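Local coordinates for oxidoreductase, short chain dehydrogenase/reductase family protein (Bifidobacterium adolescentis L2-32, PDB 6OW4) that acts as an NADH-dependent 20beta-hydroxysteroid dehydrogenase, moving hydride between the nicotinamide cofactor and carbon 20 of a steroid, at residues 148-151 / 152-156; 198-201 / 202-206. All coordinates share one frame; numbering follows the deposited sequence.

Contact 1. Residues 148-151 / 152-156; sequences TINI and NLNGT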
loop_
_atom_site.group_PDB
_atom_site.type_symbol
_atom_site.label_atom_id
_atom_site.label_comp_id
_atom_site.label_asym_id
_atom_site.label_seq_id
_atom_site.Cartn_x
_atom_site.Cartn_y
_atom_site.Cartn_z
ATOM N N THR F 148 22.514 -12.463 3.309
ATOM C CA THR F 148 21.323 -12.059 2.510
ATOM C C THR F 148 21.367 -10.549 2.231
ATOM O O THR F 148 21.149 -10.159 1.065
ATOM C CB THR F 148 20.020 -12.445 3.224
ATOM O OG1 THR F 148 20.122 -13.812 3.621
ATOM C CG2 THR F 148 18.790 -12.255 2.362
ATOM N N ILE F 149 21.626 -9.738 3.263
ATOM C CA ILE F 149 21.695 -8.247 3.174
ATOM C C ILE F 149 22.828 -7.868 2.210
ATOM O O ILE F 149 22.602 -7.011 1.337
ATOM C CB ILE F 149 21.895 -7.602 4.564
ATOM C CG1 ILE F 149 20.853 -8.053 5.595
ATOM C CG2 ILE F 149 21.952 -6.085 4.455
ATOM C CD1 ILE F 149 19.448 -8.207 5.068
ATOM N N ASN F 150 24.000 -8.488 2.365
ATOM C CA ASN F 150 25.224 -8.166 1.584
ATOM C C ASN F 150 24.982 -8.462 0.100
ATOM O O ASN F 150 25.430 -7.658 -0.740
ATOM C CB ASN F 150 26.447 -8.916 2.117
ATOM C CG ASN F 150 26.936 -8.373 3.443
ATOM O OD1 ASN F 150 26.569 -7.270 3.846
ATOM N ND2 ASN F 150 27.765 -9.141 4.129
ATOM N N ILE F 151 24.301 -9.566 -0.212
ATOM C CA ILE F 151 24.037 -9.997 -1.617
ATOM C C ILE F 151 22.848 -9.198 -2.164
ATOM O O ILE F 151 23.063 -8.388 -3.085
ATOM C CB ILE F 151 23.830 -11.523 -1.701
ATOM C CG1 ILE F 151 25.104 -12.272 -1.298
ATOM C CG2 ILE F 151 23.353 -11.933 -3.089
ATOM C CD1 ILE F 151 24.902 -13.739 -1.003
ATOM N N ASN F 152 21.653 -9.399 -1.600
ATOM C CA ASN F 152 20.368 -8.877 -2.143
ATOM C C ASN F 152 20.371 -7.343 -2.137
ATOM O O ASN F 152 20.144 -6.762 -3.211
ATOM C CB ASN F 152 19.157 -9.426 -1.382
ATOM C CG ASN F 152 18.932 -10.906 -1.605
ATOM O OD1 ASN F 152 19.564 -11.520 -2.463
ATOM N ND2 ASN F 152 18.025 -11.493 -0.841
ATOM N N LEU F 153 20.613 -6.713 -0.984
ATOM C CA LEU F 153 20.445 -5.245 -0.800
ATOM C C LEU F 153 21.696 -4.498 -1.277
ATOM O O LEU F 153 21.563 -3.638 -2.168
ATOM C CB LEU F 153 20.150 -4.943 0.673
ATOM C CG LEU F 153 19.857 -3.479 0.997
ATOM C CD1 LEU F 153 18.772 -2.918 0.088
ATOM C CD2 LEU F 153 19.461 -3.324 2.456
ATOM N N ASN F 154 22.860 -4.797 -0.695
ATOM C CA ASN F 154 24.133 -4.075 -0.968
ATOM C C ASN F 154 24.578 -4.378 -2.402
ATOM O O ASN F 154 24.915 -3.421 -3.125
ATOM C CB ASN F 154 25.219 -4.410 0.060
ATOM C CG ASN F 154 24.884 -3.934 1.460
ATOM O OD1 ASN F 154 23.804 -3.398 1.701
ATOM N ND2 ASN F 154 25.801 -4.132 2.393
ATOM N N GLY F 155 24.562 -5.656 -2.797
ATOM C CA GLY F 155 24.916 -6.105 -4.157
ATOM C C GLY F 155 24.112 -5.361 -5.210
ATOM O O GLY F 155 24.730 -4.755 -6.106
ATOM N N THR F 156 22.781 -5.384 -5.085
ATOM C CA THR F 156 21.819 -4.716 -6.001
ATOM C C THR F 156 22.143 -3.220 -6.073
ATOM O O THR F 156 22.337 -2.716 -7.200
ATOM C CB THR F 156 20.374 -4.968 -5.551
ATOM O OG1 THR F 156 20.138 -6.374 -5.634
ATOM C CG2 THR F 156 19.348 -4.233 -6.383
#
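Asn152 N bonds to Thr148 O at 2.8 Å as in a regular alpha-helix, but right after it the backbone widens into a pi-type turn. Asn154 N reaches back five residues to Ile149 O at 3.0 Å, and this bond is nearly straight, with an N-H...O angle of 171°. Leu153 N shares the same carbonyl through a weak bond. Gly155 N then takes Asn150 O, also five residues back. Gly155 CA lies only 3.1 Å from Ile151 O, in a CA-H...O contact. Asn152 and Thr148 lie side by side and point the same way. The Asn152 CG is anti to its own carbonyl carbon (chi1 -69°), and this sets ND2 alongside Thr148 CG2, at 3.4 Å. The amide is held at both ends: OD1 accepts from Val131 N, and ND2 is bonded to Thr203 OG1. Asn150 and Asn154 also run alongside each other. Their amide planes are turned 38° apart, with Asn150 OD1 3.5 Å from Asn154 ND2. Asn154 OD1 has its bond elsewhere, from Trp145 NE1 of the second subunit. On the apolar side, Ile149 CG2 meets Leu153 CD2 at 4.2 Å. Both of these side chains pack on Ile149 of the second subunit. Ile151 touches the bound NAD. With an alanine at Asn152, Val131 N and Thr203 OG1 would probably lose their shared partner, and the loop at Val131 would be freer to shift. Asn152 probably corresponds to the helix asparagine of the Asn-Ser-Tyr-Lys tetrad of classical short-chain dehydrogenases. The chemistry implies a buried amide fixed at both ends, which joins this helix to the wall of the cofactor pocket and to the helix of Tyr200.

Contact 2. Residues 198-201 / 202-206; sequences NAYG and ATKAA. With NAD (nicotinamide-adenine-dinucleotide), chain N.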
loop_
_atom_site.group_PDB
_atom_site.type_symbol
_atom_site.label_atom_id
_atom_site.label_comp_id
_atom_site.label_asym_id
_atom_site.label_seq_id
_atom_site.Cartn_x
_atom_site.Cartn_y
_atom_site.Cartn_z
ATOM N N ASN F 198 12.642 -14.329 6.058
ATOM C CA ASN F 198 12.749 -13.233 7.061
ATOM C C ASN F 198 13.648 -12.118 6.509
ATOM O O ASN F 198 13.134 -11.013 6.258
ATOM C CB ASN F 198 13.262 -13.757 8.406
ATOM C CG ASN F 198 13.352 -12.690 9.478
ATOM O OD1 ASN F 198 13.010 -11.534 9.247
ATOM N ND2 ASN F 198 13.810 -13.072 10.659
ATOM N N ALA F 199 14.945 -12.399 6.349
ATOM C CA ALA F 199 15.953 -11.469 5.790
ATOM C C ALA F 199 15.668 -11.240 4.303
ATOM O O ALA F 199 15.814 -10.095 3.849
ATOM C CB ALA F 199 17.342 -12.016 6.000
ATOM N N TYR F 200 15.284 -12.295 3.581
ATOM C CA TYR F 200 15.023 -12.269 2.118
ATOM C C TYR F 200 13.977 -11.199 1.798
ATOM O O TYR F 200 14.249 -10.336 0.948
ATOM C CB TYR F 200 14.550 -13.632 1.616
ATOM C CG TYR F 200 14.226 -13.655 0.144
ATOM C CD1 TYR F 200 15.236 -13.694 -0.805
ATOM C CD2 TYR F 200 12.915 -13.621 -0.302
ATOM C CE1 TYR F 200 14.952 -13.706 -2.160
ATOM C CE2 TYR F 200 12.614 -13.635 -1.654
ATOM C CZ TYR F 200 13.636 -13.678 -2.585
ATOM O OH TYR F 200 13.344 -13.695 -3.915
ATOM N N GLY F 201 12.818 -11.275 2.458
ATOM C CA GLY F 201 11.709 -10.314 2.309
ATOM C C GLY F 201 12.155 -8.896 2.616
ATOM O O GLY F 201 11.835 -7.992 1.822
ATOM N N ALA F 202 12.879 -8.711 3.724
ATOM C CA ALA F 202 13.411 -7.409 4.186
ATOM C C ALA F 202 14.199 -6.734 3.054
ATOM O O ALA F 202 13.949 -5.543 2.799
ATOM C CB ALA F 202 14.264 -7.600 5.416
ATOM N N THR F 203 15.095 -7.470 2.390
ATOM C CA THR F 203 15.976 -6.943 1.312
ATOM C C THR F 203 15.123 -6.523 0.110
ATOM O O THR F 203 15.371 -5.435 -0.434
ATOM C CB THR F 203 17.055 -7.957 0.905
ATOM O OG1 THR F 203 16.415 -9.158 0.471
ATOM C CG2 THR F 203 18.026 -8.260 2.027
ATOM N N LYS F 204 14.145 -7.349 -0.273
ATOM C CA LYS F 204 13.277 -7.114 -1.458
ATOM C C LYS F 204 12.391 -5.888 -1.209
ATOM O O LYS F 204 12.198 -5.110 -2.158
ATOM C CB LYS F 204 12.463 -8.371 -1.773
ATOM C CG LYS F 204 13.291 -9.589 -2.165
ATOM C CD LYS F 204 14.362 -9.306 -3.201
ATOM C CE LYS F 204 14.820 -10.547 -3.939
ATOM N NZ LYS F 204 15.557 -10.205 -5.179
ATOM N N ALA F 205 11.895 -5.718 0.020
ATOM C CA ALA F 205 11.134 -4.528 0.477
ATOM C C ALA F 205 12.041 -3.290 0.455
ATOM O O ALA F 205 11.546 -2.195 0.116
ATOM C CB ALA F 205 10.577 -4.772 1.858
ATOM N N ALA F 206 13.317 -3.460 0.815
ATOM C CA ALA F 206 14.352 -2.398 0.800
ATOM C C ALA F 206 14.669 -2.016 -0.648
ATOM O O ALA F 206 14.728 -0.808 -0.939
ATOM C CB ALA F 206 15.587 -2.860 1.531
HETATM P PA NAD N . 18.380 -18.232 -9.559
HETATM O O1A NAD N . 18.948 -18.631 -8.236
HETATM O O2A NAD N . 18.902 -19.174 -10.654
HETATM O O5B NAD N . 18.782 -16.741 -9.940
HETATM C C5B NAD N . 19.625 -15.971 -9.083
HETATM C C4B NAD N . 20.928 -15.644 -9.868
HETATM O O4B NAD N . 21.667 -14.508 -9.086
HETATM C C3B NAD N . 21.714 -16.635 -9.942
HETATM O O3B NAD N . 22.145 -16.896 -11.326
HETATM C C2B NAD N . 23.048 -16.257 -9.024
HETATM O O2B NAD N . 24.244 -16.852 -9.607
HETATM C C1B NAD N . 23.122 -14.986 -9.019
HETATM N N9A NAD N . 23.757 -14.528 -7.742
HETATM C C8A NAD N . 23.563 -14.697 -6.413
HETATM N N7A NAD N . 24.525 -14.002 -5.755
HETATM C C5A NAD N . 25.311 -13.409 -6.676
HETATM C C6A NAD N . 26.437 -12.585 -6.537
HETATM N N6A NAD N . 27.187 -12.056 -5.446
HETATM N N1A NAD N . 27.061 -12.105 -7.638
HETATM C C2A NAD N . 26.597 -12.422 -8.892
HETATM N N3A NAD N . 25.481 -13.238 -9.032
HETATM C C4A NAD N . 24.845 -13.727 -7.916
HETATM O O3 NAD N . 16.739 -18.335 -9.481
HETATM P PN NAD N . 15.743 -17.218 -10.079
HETATM O O1N NAD N . 14.331 -17.703 -9.908
HETATM O O2N NAD N . 16.048 -17.012 -11.564
HETATM O O5D NAD N . 15.921 -15.864 -9.253
HETATM C C5D NAD N . 16.273 -14.650 -9.901
HETATM C C4D NAD N . 15.803 -13.452 -9.035
HETATM O O4D NAD N . 14.502 -13.464 -8.935
HETATM C C3D NAD N . 16.346 -13.557 -7.621
HETATM O O3D NAD N . 16.799 -12.333 -7.206
HETATM C C2D NAD N . 15.122 -14.010 -6.771
HETATM O O2D NAD N . 15.326 -13.534 -5.375
HETATM C C1D NAD N . 14.119 -13.454 -7.361
HETATM N N1N NAD N . 12.838 -14.148 -7.186
HETATM C C2N NAD N . 12.615 -15.387 -7.771
HETATM C C3N NAD N . 11.384 -16.040 -7.600
HETATM C C7N NAD N . 11.122 -17.426 -8.238
HETATM O O7N NAD N . 10.351 -18.199 -7.702
HETATM N N7N NAD N . 11.765 -17.813 -9.446
HETATM C C4N NAD N . 10.388 -15.443 -6.851
HETATM C C5N NAD N . 10.604 -14.204 -6.269
HETATM C C6N NAD N . 11.834 -13.556 -6.449
#
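Tyr200 and Lys204 lie one helical turn apart and both reach the ribose next to the nicotinamide. They match the YxxxK motif of short-chain dehydrogenases. This is the tightly packed part of the contact. Tyr200 OH and NAD O2D are 2.5 Å apart in a very short hydrogen bond. O2D stands at the edge of the ring, in its plane. The lysine chain crosses the ring obliquely. Lys204 CG lies over one face of the Tyr200 ring, 4.2 Å from its centroid, in a CH-pi contact. A bend at chi2 (-47°) sends the rest of the chain along the phenol toward the ribose. There Lys204 NZ donates to NAD O3D at 3.2 Å and makes a weak bond to O2D. NZ also bonds to Thr179 O. Tyr200 O accepts twice. Lys204 N approaches in the carbonyl plane, and Thr203 OG1 lies at 2.5 Å from Tyr200 O, a short bond tilted 28° from that plane. Thr203 OG1 sits between its own N and carbonyl carbon (chi1 58°), which turns it back to this oxygen.

The first turn is looser. Ala202 N reaches Asn198 O at 3.4 Å, a weak bond, while Ala205 N to Gly201 O is 2.9 Å. This side is not open to solvent. Asn198 OD1 bonds to His210 ND1 of the second subunit, and Ala202 packs on Ala206 of that subunit. Asp136 accepts from the N-H groups of Ala199 and Tyr200. Helix 198-217 packs beside helix 142-170, and both border the second subunit, with Lys204 directed to the end of strand 174-179.

From the N terminus, strand 124-127 leads into helix 142-170, which carries contact 1. Strand 174-179 and a small hairpin follow, and then helix 198-217 carries contact 2. Each contact joins adjoining turns of one helix, so neither closes a long loop. They are in series and neither nest nor cross. The centres of contact 1 and contact 2 are about 10 Å apart. The two helices meet through Ile149 CD1 on Thr203 CG2 at 3.4 Å and Leu153 CD1 on Ala206 CB at 3.5 Å. Together they link two successive crossovers of the Rossmann-type sheet. One edge of the pair faces the NAD pocket, and both contacts touch the second subunit.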